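Local coordinates for protein S-adenosylmethionine:tRNA ribosyltransferase-isomerase (Thermotoga maritima, PDB 1VKY) that probably transfers and isomerises the ribose moiety of S-adenosylmethionine onto the 7-aminomethyl-7-deazaguanine of a tRNA, yielding epoxyqueuosine in the queuosine pathway, at residues 66-71 with 255-260; 269-274 with 293-298. All blocks are in the same frame, centred on the assembly; numbering follows the deposited sequence.

Overall arrangement
Both contacts belong to the large mixed sheet of the chain and its flank, with centres about 12 Å apart. Contact 1 pairs two of its parallel strands, 67-75 and 256-259, about 9 Å from the centre of the chain. Contact 2 comes later: strand 256-259 runs on into helix 261-270, whose far end meets loop 293-298 nearer the surface. That loop then enters strand 298-302, which lies along strand 256-259 on the side away from strand 67-75. The contacts touch directly, since D297 and A298 bond to the backbones of I256 and A258. Strand 256-259 is thus held along both edges, and contact 2 packs the loop that returns to the sheet against the helix that left it.

Contact 1: residues 66-71 with 255-260; sequences DLLVLN and RIVAVG
D66 and R255 close the start of this strand pair with a two-point grip. From D66 CB, 3.9 Å from R255 O, the side chain leaves with CG beside its own backbone N (chi1 -76°), setting the carboxylate across the head of the other segment. CG faces R255 NE and NH2, both at 3.8 Å, and its oxygens go to different targets. OD1 takes the backbone N-H of R255 at 3.0 Å on its anti side, well out of the carboxylate plane, while OD2 meets R255 NH2 on its syn side at 2.8 Å as a salt bridge. The NH2 bond lies close to the guanidinium plane, but the carboxylate is turned 51° against that plane, so this is no flat double-pronged pair. E63 N also reaches OD2, and Y61 O takes a second bond from NH2, which probably limits how far the ion pair can swing.

Beyond it the two segments run as neighbouring parallel strands inside the large mixed sheet, 26° apart. L67 and V69 each use N and O toward R255, V257 and V259, making four backbone hydrogen bonds; L68 and L70 turn theirs to strand 205-213 on the other edge. L68 CD2 packs alongside V257 CG1 at 3.7 Å, and L70 CD2 lies 3.6 Å from V259 CB, on a face shared with F206. On the opposite face V69 CG2 rests 4.0 Å from I256 CG2, beneath helices 240-252 and 261-270. At the far end a water steps between the strands, accepting from N71 N and donating to V259 O at 2.7 Å. The same V259 oxygen is bonded by T263 OG1, in the first turn of helix 261-270, whose N-cap position is G260.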
loop_
_atom_site.group_PDB
_atom_site.type_symbol
_atom_site.label_atom_id
_atom_site.label_comp_id
_atom_site.label_asym_id
_atom_site.label_seq_id
_atom_site.Cartn_x
_atom_site.Cartn_y
_atom_site.Cartn_z
ATOM N N ASP B 66 -11.871 -14.520 25.884
ATOM C CA ASP B 66 -11.947 -14.613 24.423
ATOM C C ASP B 66 -10.528 -14.781 23.831
ATOM O O ASP B 66 -9.545 -14.329 24.431
ATOM C CB ASP B 66 -12.607 -13.383 23.823
ATOM C CG ASP B 66 -14.111 -13.372 23.987
ATOM O OD1 ASP B 66 -14.726 -14.457 24.233
ATOM O OD2 ASP B 66 -14.744 -12.296 23.879
ATOM N N LEU B 67 -10.435 -15.390 22.642
ATOM C CA LEU B 67 -9.131 -15.648 21.995
ATOM C C LEU B 67 -9.076 -14.973 20.640
ATOM O O LEU B 67 -9.893 -15.266 19.780
ATOM C CB LEU B 67 -8.879 -17.159 21.828
ATOM C CG LEU B 67 -7.508 -17.564 21.227
ATOM C CD1 LEU B 67 -6.381 -17.418 22.193
ATOM C CD2 LEU B 67 -7.546 -19.002 20.760
ATOM N N LEU B 68 -8.110 -14.068 20.470
ATOM C CA LEU B 68 -7.850 -13.418 19.202
ATOM C C LEU B 68 -6.774 -14.217 18.498
ATOM O O LEU B 68 -5.691 -14.406 19.038
ATOM C CB LEU B 68 -7.367 -11.965 19.391
ATOM C CG LEU B 68 -8.489 -10.947 19.670
ATOM C CD1 LEU B 68 -7.937 -9.581 20.142
ATOM C CD2 LEU B 68 -9.290 -10.727 18.483
ATOM N N VAL B 69 -7.088 -14.729 17.316
ATOM C CA VAL B 69 -6.118 -15.512 16.542
ATOM C C VAL B 69 -5.650 -14.734 15.356
ATOM O O VAL B 69 -6.441 -14.363 14.467
ATOM C CB VAL B 69 -6.698 -16.878 16.057
ATOM C CG1 VAL B 69 -5.573 -17.759 15.443
ATOM C CG2 VAL B 69 -7.338 -17.611 17.198
ATOM N N LEU B 70 -4.349 -14.500 15.322
ATOM C CA LEU B 70 -3.754 -13.697 14.258
ATOM C C LEU B 70 -2.902 -14.536 13.367
ATOM O O LEU B 70 -2.262 -15.471 13.812
ATOM C CB LEU B 70 -2.823 -12.626 14.864
ATOM C CG LEU B 70 -3.511 -11.632 15.817
ATOM C CD1 LEU B 70 -2.509 -11.140 16.839
ATOM C CD2 LEU B 70 -4.040 -10.514 15.051
ATOM N N ASN B 71 -2.852 -14.159 12.105
ATOM C CA ASN B 71 -1.989 -14.818 11.179
ATOM C C ASN B 71 -0.706 -14.029 10.991
ATOM O O ASN B 71 -0.746 -12.807 10.872
ATOM C CB ASN B 71 -2.668 -14.916 9.805
ATOM C CG ASN B 71 -1.823 -15.704 8.785
ATOM O OD1 ASN B 71 -1.648 -16.895 8.917
ATOM N ND2 ASN B 71 -1.286 -15.009 7.779
ATOM N N ARG B 255 -15.095 -17.176 23.089
ATOM C CA ARG B 255 -15.069 -17.106 21.628
ATOM C C ARG B 255 -13.671 -17.168 21.027
ATOM O O ARG B 255 -12.742 -16.541 21.538
ATOM C CB ARG B 255 -15.735 -15.846 21.168
ATOM C CG ARG B 255 -17.253 -15.933 21.299
ATOM C CD ARG B 255 -17.916 -14.642 21.100
ATOM N NE ARG B 255 -17.344 -13.646 22.002
ATOM C CZ ARG B 255 -17.856 -12.446 22.185
ATOM N NH1 ARG B 255 -18.957 -12.118 21.538
ATOM N NH2 ARG B 255 -17.268 -11.584 23.012
ATOM N N ILE B 256 -13.567 -17.912 19.930
ATOM C CA ILE B 256 -12.433 -17.848 19.009
ATOM C C ILE B 256 -12.733 -16.783 17.936
ATOM O O ILE B 256 -13.671 -16.890 17.131
ATOM C CB ILE B 256 -12.172 -19.214 18.383
ATOM C CG1 ILE B 256 -11.800 -20.232 19.464
ATOM C CG2 ILE B 256 -11.062 -19.146 17.310
ATOM C CD1 ILE B 256 -11.977 -21.639 18.984
ATOM N N VAL B 257 -11.962 -15.712 18.001
ATOM C CA VAL B 257 -12.108 -14.588 17.153
ATOM C C VAL B 257 -10.968 -14.623 16.152
ATOM O O VAL B 257 -9.817 -14.355 16.496
ATOM C CB VAL B 257 -12.103 -13.246 17.962
ATOM C CG1 VAL B 257 -12.429 -12.059 17.041
ATOM C CG2 VAL B 257 -13.111 -13.282 19.139
ATOM N N ALA B 258 -11.288 -14.905 14.895
ATOM C CA ALA B 258 -10.262 -14.913 13.860
ATOM C C ALA B 258 -9.994 -13.502 13.412
ATOM O O ALA B 258 -10.915 -12.727 13.199
ATOM C CB ALA B 258 -10.667 -15.768 12.692
ATOM N N VAL B 259 -8.714 -13.174 13.244
ATOM C CA VAL B 259 -8.342 -11.871 12.690
ATOM C C VAL B 259 -7.832 -12.090 11.280
ATOM O O VAL B 259 -6.718 -12.618 11.098
ATOM C CB VAL B 259 -7.283 -11.173 13.551
ATOM C CG1 VAL B 259 -6.910 -9.825 12.897
ATOM C CG2 VAL B 259 -7.812 -10.982 14.961
ATOM N N GLY B 260 -8.686 -11.772 10.309
ATOM C CA GLY B 260 -8.367 -11.933 8.878
ATOM C C GLY B 260 -8.852 -13.225 8.263
ATOM O O GLY B 260 -8.952 -14.227 8.936
HETATM O O HOH W 1 -4.214 -11.717 11.337
#

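Contact 2: residues 269-274 with 293-298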
loop_
_atom_site.group_PDB
_atom_site.type_symbol
_atom_site.label_atom_id
_atom_site.label_comp_id
_atom_site.label_asym_id
_atom_site.label_seq_id
_atom_site.Cartn_x
_atom_site.Cartn_y
_atom_site.Cartn_z
ATOM N N THR B 269 -10.042 -25.247 7.778
ATOM C CA THR B 269 -9.344 -26.385 7.224
ATOM C C THR B 269 -8.981 -27.424 8.310
ATOM O O THR B 269 -9.297 -28.633 8.177
ATOM C CB THR B 269 -8.088 -25.886 6.502
ATOM O OG1 THR B 269 -8.459 -25.077 5.385
ATOM C CG2 THR B 269 -7.267 -27.047 5.954
ATOM N N ILE B 270 -8.341 -26.993 9.397
ATOM C CA ILE B 270 -7.958 -27.980 10.433
ATOM C C ILE B 270 -9.143 -28.531 11.206
ATOM O O ILE B 270 -9.071 -29.644 11.734
ATOM C CB ILE B 270 -6.864 -27.455 11.444
ATOM C CG1 ILE B 270 -7.438 -26.395 12.384
ATOM C CG2 ILE B 270 -5.671 -26.965 10.694
ATOM C CD1 ILE B 270 -6.618 -26.114 13.559
ATOM N N ALA B 271 -10.218 -27.759 11.285
ATOM C CA ALA B 271 -11.460 -28.222 11.911
ATOM C C ALA B 271 -12.016 -29.445 11.171
ATOM O O ALA B 271 -12.820 -30.166 11.734
ATOM C CB ALA B 271 -12.532 -27.125 11.900
ATOM N N ARG B 272 -11.649 -29.634 9.902
ATOM C CA ARG B 272 -12.194 -30.717 9.097
ATOM C C ARG B 272 -11.182 -31.862 8.944
ATOM O O ARG B 272 -11.382 -32.739 8.124
ATOM C CB ARG B 272 -12.609 -30.193 7.725
ATOM C CG ARG B 272 -13.866 -29.288 7.827
ATOM C CD ARG B 272 -14.136 -28.460 6.658
ATOM N NE ARG B 272 -15.464 -27.830 6.790
ATOM C CZ ARG B 272 -15.771 -26.814 7.580
ATOM N NH1 ARG B 272 -14.856 -26.243 8.361
ATOM N NH2 ARG B 272 -17.017 -26.359 7.626
ATOM N N LEU B 273 -10.110 -31.855 9.733
ATOM C CA LEU B 273 -9.112 -32.910 9.656
ATOM C C LEU B 273 -9.168 -33.690 10.925
ATOM O O LEU B 273 -9.707 -33.230 11.924
ATOM C CB LEU B 273 -7.712 -32.324 9.534
ATOM C CG LEU B 273 -7.394 -31.578 8.254
ATOM C CD1 LEU B 273 -6.061 -30.846 8.401
ATOM C CD2 LEU B 273 -7.383 -32.526 7.075
ATOM N N PRO B 274 -8.588 -34.885 10.934
ATOM C CA PRO B 274 -8.536 -35.619 12.185
ATOM C C PRO B 274 -7.750 -34.807 13.222
ATOM O O PRO B 274 -6.914 -34.006 12.870
ATOM C CB PRO B 274 -7.808 -36.923 11.839
ATOM C CG PRO B 274 -7.470 -36.904 10.405
ATOM C CD PRO B 274 -7.926 -35.589 9.814
ATOM N N PHE B 293 -19.239 -22.645 10.172
ATOM C CA PHE B 293 -17.943 -22.346 10.762
ATOM C C PHE B 293 -17.801 -23.174 12.038
ATOM O O PHE B 293 -18.532 -22.980 12.996
ATOM C CB PHE B 293 -17.792 -20.848 10.939
ATOM C CG PHE B 293 -17.677 -20.153 9.626
ATOM C CD1 PHE B 293 -18.826 -19.875 8.864
ATOM C CD2 PHE B 293 -16.431 -19.857 9.101
ATOM C CE1 PHE B 293 -18.724 -19.299 7.580
ATOM C CE2 PHE B 293 -16.305 -19.300 7.859
ATOM C CZ PHE B 293 -17.455 -19.019 7.067
ATOM N N LYS B 294 -16.899 -24.143 12.010
ATOM C CA LYS B 294 -16.695 -25.052 13.117
ATOM C C LYS B 294 -15.767 -24.529 14.198
ATOM O O LYS B 294 -15.821 -24.962 15.353
ATOM C CB LYS B 294 -16.142 -26.366 12.583
ATOM C CG LYS B 294 -17.154 -27.090 11.717
ATOM C CD LYS B 294 -16.573 -28.405 11.120
ATOM C CE LYS B 294 -17.685 -29.245 10.436
ATOM N NZ LYS B 294 -19.104 -29.019 10.958
ATOM N N LEU B 295 -14.869 -23.642 13.854
ATOM C CA LEU B 295 -13.918 -23.144 14.851
ATOM C C LEU B 295 -14.025 -21.640 15.074
ATOM O O LEU B 295 -13.832 -21.133 16.187
ATOM C CB LEU B 295 -12.471 -23.496 14.489
ATOM C CG LEU B 295 -11.834 -24.740 15.071
ATOM C CD1 LEU B 295 -10.408 -24.846 14.688
ATOM C CD2 LEU B 295 -11.992 -24.863 16.614
ATOM N N VAL B 296 -14.433 -20.915 14.075
ATOM C CA VAL B 296 -14.430 -19.448 14.192
ATOM C C VAL B 296 -15.768 -18.908 14.721
ATOM O O VAL B 296 -16.797 -19.089 14.070
ATOM C CB VAL B 296 -14.130 -18.852 12.832
ATOM C CG1 VAL B 296 -14.128 -17.286 12.905
ATOM C CG2 VAL B 296 -12.819 -19.367 12.289
ATOM N N ASP B 297 -15.750 -18.248 15.885
ATOM C CA ASP B 297 -16.988 -17.693 16.496
ATOM C C ASP B 297 -17.267 -16.239 16.137
ATOM O O ASP B 297 -18.407 -15.761 16.239
ATOM C CB ASP B 297 -16.948 -17.814 18.013
ATOM C CG ASP B 297 -16.676 -19.238 18.464
ATOM O OD1 ASP B 297 -17.363 -20.152 17.977
ATOM O OD2 ASP B 297 -15.766 -19.540 19.264
ATOM N N ALA B 298 -16.225 -15.529 15.743
ATOM C CA ALA B 298 -16.289 -14.126 15.368
ATOM C C ALA B 298 -15.149 -13.802 14.436
ATOM O O ALA B 298 -14.177 -14.531 14.370
ATOM C CB ALA B 298 -16.251 -13.253 16.592
#
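A small, surface-lying side-chain contact joins I270, A271 and R272, in the last part of helix 261-270 and the turn that follows, to K294 and L295 in the loop that leads into strand 298-302; no hydrogen bond crosses it. A271 CB points at the loop and touches K294 CB (3.8 Å) and L295 CG (4.0 Å). Deeper in, I270 carries CG1 in the position between its backbone N and carbonyl carbon (chi1 71°), with CG1 4.1 Å from L295 CD1. The two side chains cross at about a right angle. I270 also packs against Y236 and V238 of strand 234-238.

A type I turn spans I270 to L273, with L273 N bonded to I270 O, and places R272 on the outer side of A271. The extended R272 chain brings its guanidinium to K294, whose CD lies 3.8 Å above one face, offset toward the rim, so it is a methylene of the lysine, not its ammonium, that lies against the guanidinium. The like charges stay apart, R272 NH2 and K294 NZ being 4.7 Å from each other. E268 balances the arginine's charge: its OE1 forms a salt bridge with R272 NH1 and also accepts K294 N, while OE2 accepts L295 N and V296 N; R272 NH2 bonds E292 O. Replacing R272 with a leucine would probably leave E268 without this cationic mate, E292 O without this donor, and K294 CD without the flat group beside it.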